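Long-range contact in tryptophan synthase alpha chain (Aquifex aeolicus, PDB 2EKC), which probably cleaves indoleglycerol phosphate to indole and glyceraldehyde 3-phosphate, working with the beta chain in the last step of tryptophan biosynthesis: residues Val215-Glu223 with Lys254-Glu262. Sequence-based numbering, arbitrary orientation.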
loop_
_atom_site.group_PDB
_atom_site.type_symbol
_atom_site.label_atom_id
_atom_site.label_comp_id
_atom_site.label_asym_id
_atom_site.label_seq_id
_atom_site.Cartn_x
_atom_site.Cartn_y
_atom_site.Cartn_z
ATOM N N VAL A 215 -10.312 -4.029 7.277
ATOM C CA VAL A 215 -10.041 -3.083 8.353
ATOM C C VAL A 215 -10.864 -1.822 8.134
ATOM O O VAL A 215 -10.779 -1.197 7.079
ATOM C CB VAL A 215 -8.548 -2.697 8.407
ATOM C CG1 VAL A 215 -8.281 -1.838 9.634
ATOM C CG2 VAL A 215 -7.684 -3.949 8.425
ATOM N N SER A 216 -11.661 -1.446 9.129
ATOM C CA SER A 216 -12.494 -0.256 9.014
ATOM C C SER A 216 -12.859 0.343 10.365
ATOM O O SER A 216 -13.553 1.354 10.431
ATOM C CB SER A 216 -13.778 -0.591 8.250
ATOM O OG SER A 216 -14.515 -1.605 8.911
ATOM N N LYS A 217 -12.392 -0.281 11.440
ATOM C CA LYS A 217 -12.690 0.198 12.788
ATOM C C LYS A 217 -11.439 0.204 13.656
ATOM O O LYS A 217 -10.537 -0.609 13.465
ATOM C CB LYS A 217 -13.749 -0.697 13.434
ATOM C CG LYS A 217 -15.086 -0.703 12.708
ATOM C CD LYS A 217 -15.909 -1.942 13.047
ATOM C CE LYS A 217 -16.162 -2.077 14.539
ATOM N NZ LYS A 217 -16.941 -3.312 14.842
ATOM N N LYS A 218 -11.395 1.124 14.611
ATOM C CA LYS A 218 -10.261 1.234 15.518
ATOM C C LYS A 218 -9.957 -0.119 16.157
ATOM O O LYS A 218 -8.794 -0.486 16.328
ATOM C CB LYS A 218 -10.560 2.264 16.604
ATOM C CG LYS A 218 -9.499 2.369 17.682
ATOM C CD LYS A 218 -9.928 3.357 18.748
ATOM C CE LYS A 218 -9.015 3.298 19.959
ATOM N NZ LYS A 218 -9.485 4.225 21.025
ATOM N N GLU A 219 -11.010 -0.853 16.505
ATOM C CA GLU A 219 -10.868 -2.171 17.118
ATOM C C GLU A 219 -10.092 -3.111 16.207
ATOM O O GLU A 219 -9.289 -3.918 16.675
ATOM C CB GLU A 219 -12.244 -2.779 17.409
ATOM C CG GLU A 219 -12.957 -2.205 18.629
ATOM C CD GLU A 219 -13.115 -0.695 18.575
ATOM O OE1 GLU A 219 -13.629 -0.183 17.556
ATOM O OE2 GLU A 219 -12.729 -0.022 19.557
ATOM N N HIS A 220 -10.346 -3.008 14.904
ATOM C CA HIS A 220 -9.672 -3.854 13.924
ATOM C C HIS A 220 -8.178 -3.557 13.923
ATOM O O HIS A 220 -7.351 -4.469 13.924
ATOM C CB HIS A 220 -10.231 -3.606 12.517
ATOM C CG HIS A 220 -11.710 -3.802 12.401
ATOM N ND1 HIS A 220 -12.392 -3.602 11.220
ATOM C CD2 HIS A 220 -12.640 -4.172 13.314
ATOM C CE1 HIS A 220 -13.678 -3.840 11.410
ATOM N NE2 HIS A 220 -13.854 -4.188 12.672
ATOM N N ALA A 221 -7.840 -2.271 13.912
ATOM C CA ALA A 221 -6.448 -1.842 13.911
ATOM C C ALA A 221 -5.733 -2.356 15.153
ATOM O O ALA A 221 -4.638 -2.902 15.067
ATOM C CB ALA A 221 -6.373 -0.321 13.857
ATOM N N ARG A 222 -6.364 -2.173 16.309
ATOM C CA ARG A 222 -5.801 -2.622 17.580
ATOM C C ARG A 222 -5.547 -4.130 17.561
ATOM O O ARG A 222 -4.469 -4.587 17.934
ATOM C CB ARG A 222 -6.759 -2.259 18.721
ATOM C CG ARG A 222 -6.323 -2.776 20.090
ATOM C CD ARG A 222 -4.994 -2.176 20.526
ATOM N NE ARG A 222 -5.107 -0.758 20.860
ATOM C CZ ARG A 222 -4.071 0.028 21.133
ATOM N NH1 ARG A 222 -2.838 -0.464 21.112
ATOM N NH2 ARG A 222 -4.263 1.304 21.428
ATOM N N GLU A 223 -6.539 -4.896 17.118
ATOM C CA GLU A 223 -6.416 -6.349 17.060
ATOM C C GLU A 223 -5.328 -6.829 16.099
ATOM O O GLU A 223 -4.483 -7.646 16.468
ATOM C CB GLU A 223 -7.757 -6.973 16.671
ATOM C CG GLU A 223 -8.880 -6.641 17.641
ATOM C CD GLU A 223 -10.206 -7.267 17.246
ATOM O OE1 GLU A 223 -10.709 -6.961 16.141
ATOM O OE2 GLU A 223 -10.744 -8.062 18.046
ATOM N N LYS A 254 -7.528 9.251 12.031
ATOM C CA LYS A 254 -7.060 9.616 13.361
ATOM C C LYS A 254 -7.428 8.525 14.359
ATOM O O LYS A 254 -6.626 8.154 15.212
ATOM C CB LYS A 254 -7.677 10.950 13.788
ATOM C CG LYS A 254 -7.195 11.454 15.136
ATOM C CD LYS A 254 -7.617 12.902 15.370
ATOM C CE LYS A 254 -9.128 13.040 15.436
ATOM N NZ LYS A 254 -9.558 14.455 15.627
ATOM N N GLU A 255 -8.647 8.008 14.240
ATOM C CA GLU A 255 -9.126 6.958 15.128
ATOM C C GLU A 255 -8.386 5.634 14.920
ATOM O O GLU A 255 -8.027 4.958 15.885
ATOM C CB GLU A 255 -10.631 6.763 14.933
ATOM C CG GLU A 255 -11.202 5.579 15.684
ATOM C CD GLU A 255 -12.689 5.711 15.918
ATOM O OE1 GLU A 255 -13.414 6.058 14.958
ATOM O OE2 GLU A 255 -13.131 5.464 17.061
ATOM N N LEU A 256 -8.166 5.261 13.663
ATOM C CA LEU A 256 -7.453 4.025 13.356
ATOM C C LEU A 256 -6.052 4.080 13.954
ATOM O O LEU A 256 -5.581 3.119 14.561
ATOM C CB LEU A 256 -7.355 3.831 11.841
ATOM C CG LEU A 256 -8.668 3.594 11.093
ATOM C CD1 LEU A 256 -8.407 3.527 9.591
ATOM C CD2 LEU A 256 -9.301 2.299 11.587
ATOM N N LYS A 257 -5.393 5.221 13.777
ATOM C CA LYS A 257 -4.047 5.420 14.293
ATOM C C LYS A 257 -4.034 5.333 15.822
ATOM O O LYS A 257 -3.012 5.004 16.423
ATOM C CB LYS A 257 -3.514 6.780 13.828
ATOM C CG LYS A 257 -2.046 7.009 14.128
ATOM C CD LYS A 257 -1.174 5.923 13.509
ATOM C CE LYS A 257 0.227 5.986 14.081
ATOM N NZ LYS A 257 1.093 4.867 13.639
ATOM N N GLU A 258 -5.170 5.628 16.448
ATOM C CA GLU A 258 -5.277 5.549 17.903
ATOM C C GLU A 258 -5.121 4.102 18.356
ATOM O O GLU A 258 -4.517 3.828 19.391
ATOM C CB GLU A 258 -6.628 6.095 18.378
ATOM C CG GLU A 258 -6.585 7.562 18.777
ATOM C CD GLU A 258 -7.945 8.103 19.185
ATOM O OE1 GLU A 258 -8.674 7.402 19.923
ATOM O OE2 GLU A 258 -8.278 9.236 18.778
ATOM N N GLY A 259 -5.669 3.177 17.577
ATOM C CA GLY A 259 -5.562 1.773 17.923
ATOM C C GLY A 259 -4.211 1.173 17.574
ATOM O O GLY A 259 -4.004 -0.031 17.729
ATOM N N LEU A 260 -3.286 2.007 17.108
ATOM C CA LEU A 260 -1.956 1.544 16.724
ATOM C C LEU A 260 -0.845 2.082 17.623
ATOM O O LEU A 260 0.337 1.999 17.278
ATOM C CB LEU A 260 -1.671 1.939 15.268
ATOM C CG LEU A 260 -2.632 1.349 14.230
ATOM C CD1 LEU A 260 -2.276 1.849 12.840
ATOM C CD2 LEU A 260 -2.564 -0.167 14.284
ATOM N N ARG A 261 -1.224 2.627 18.775
ATOM C CA ARG A 261 -0.249 3.183 19.708
ATOM C C ARG A 261 -0.174 2.389 21.007
ATOM O O ARG A 261 -1.182 1.867 21.493
ATOM C CB ARG A 261 -0.601 4.632 20.052
ATOM C CG ARG A 261 -0.764 5.561 18.864
ATOM C CD ARG A 261 -1.266 6.914 19.339
ATOM N NE ARG A 261 -1.684 7.781 18.241
ATOM C CZ ARG A 261 -0.863 8.259 17.313
ATOM N NH1 ARG A 261 0.426 7.955 17.348
ATOM N NH2 ARG A 261 -1.332 9.045 16.354
ATOM N N GLU A 262 1.030 2.304 21.560
ATOM C CA GLU A 262 1.256 1.611 22.819
ATOM C C GLU A 262 2.177 2.468 23.689
ATOM O O GLU A 262 2.803 1.933 24.624
ATOM C CB GLU A 262 1.878 0.234 22.556
ATOM C CG GLU A 262 0.944 -0.708 21.804
ATOM C CD GLU A 262 1.544 -2.079 21.559
ATOM O OE1 GLU A 262 2.729 -2.289 21.897
ATOM O OE2 GLU A 262 0.825 -2.951 21.022
ATOM O OXT GLU A 262 2.245 3.687 23.431
#
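Arg-222 and Gly-259 bring their backbones together, CA to CA 4.4 Å; the axes of 218-223 and 254-258 come within 7.9 Å and cross at -33°. Arg-222 CA gives a CA-H...O contact to Gly-259 O at 3.2 Å, and Gly-259, having no side chain, lets the helix backbone come this near. On the barrel side, the Ala-221 methyl rests 3.8 Å from Leu-260 CD2, while Leu-256 CD2 packs against the Lys-217 carbonyl at the helix N-cap.

The outer side is polar and looser. Bent at chi2 (62°) and chi3, Arg-222, in the conformer given, lays one guanidinium face over Gly-259 O and binds Arg-261 O end-on with NH1 (2.9 Å) and NH2 (3.1 Å). Lys-218, stretched out, crosses Glu-255 at about a right angle, its CB 3.5 Å from Glu-255 CG, and ends in a long, weak salt bridge to Glu-258 OE1. A serine in place of Lys-218 would probably leave Glu-258 without its weak cation and uncover Glu-255 O and Gly-259 N.

Both helices belong to the outer layer of the TIM barrel: Leu-256 and Leu-260 pack onto strand 230-233, and the Arg-261 guanidinium forms a salt bridge with Glu-16, just ahead of strand 18-24, where the barrel closes.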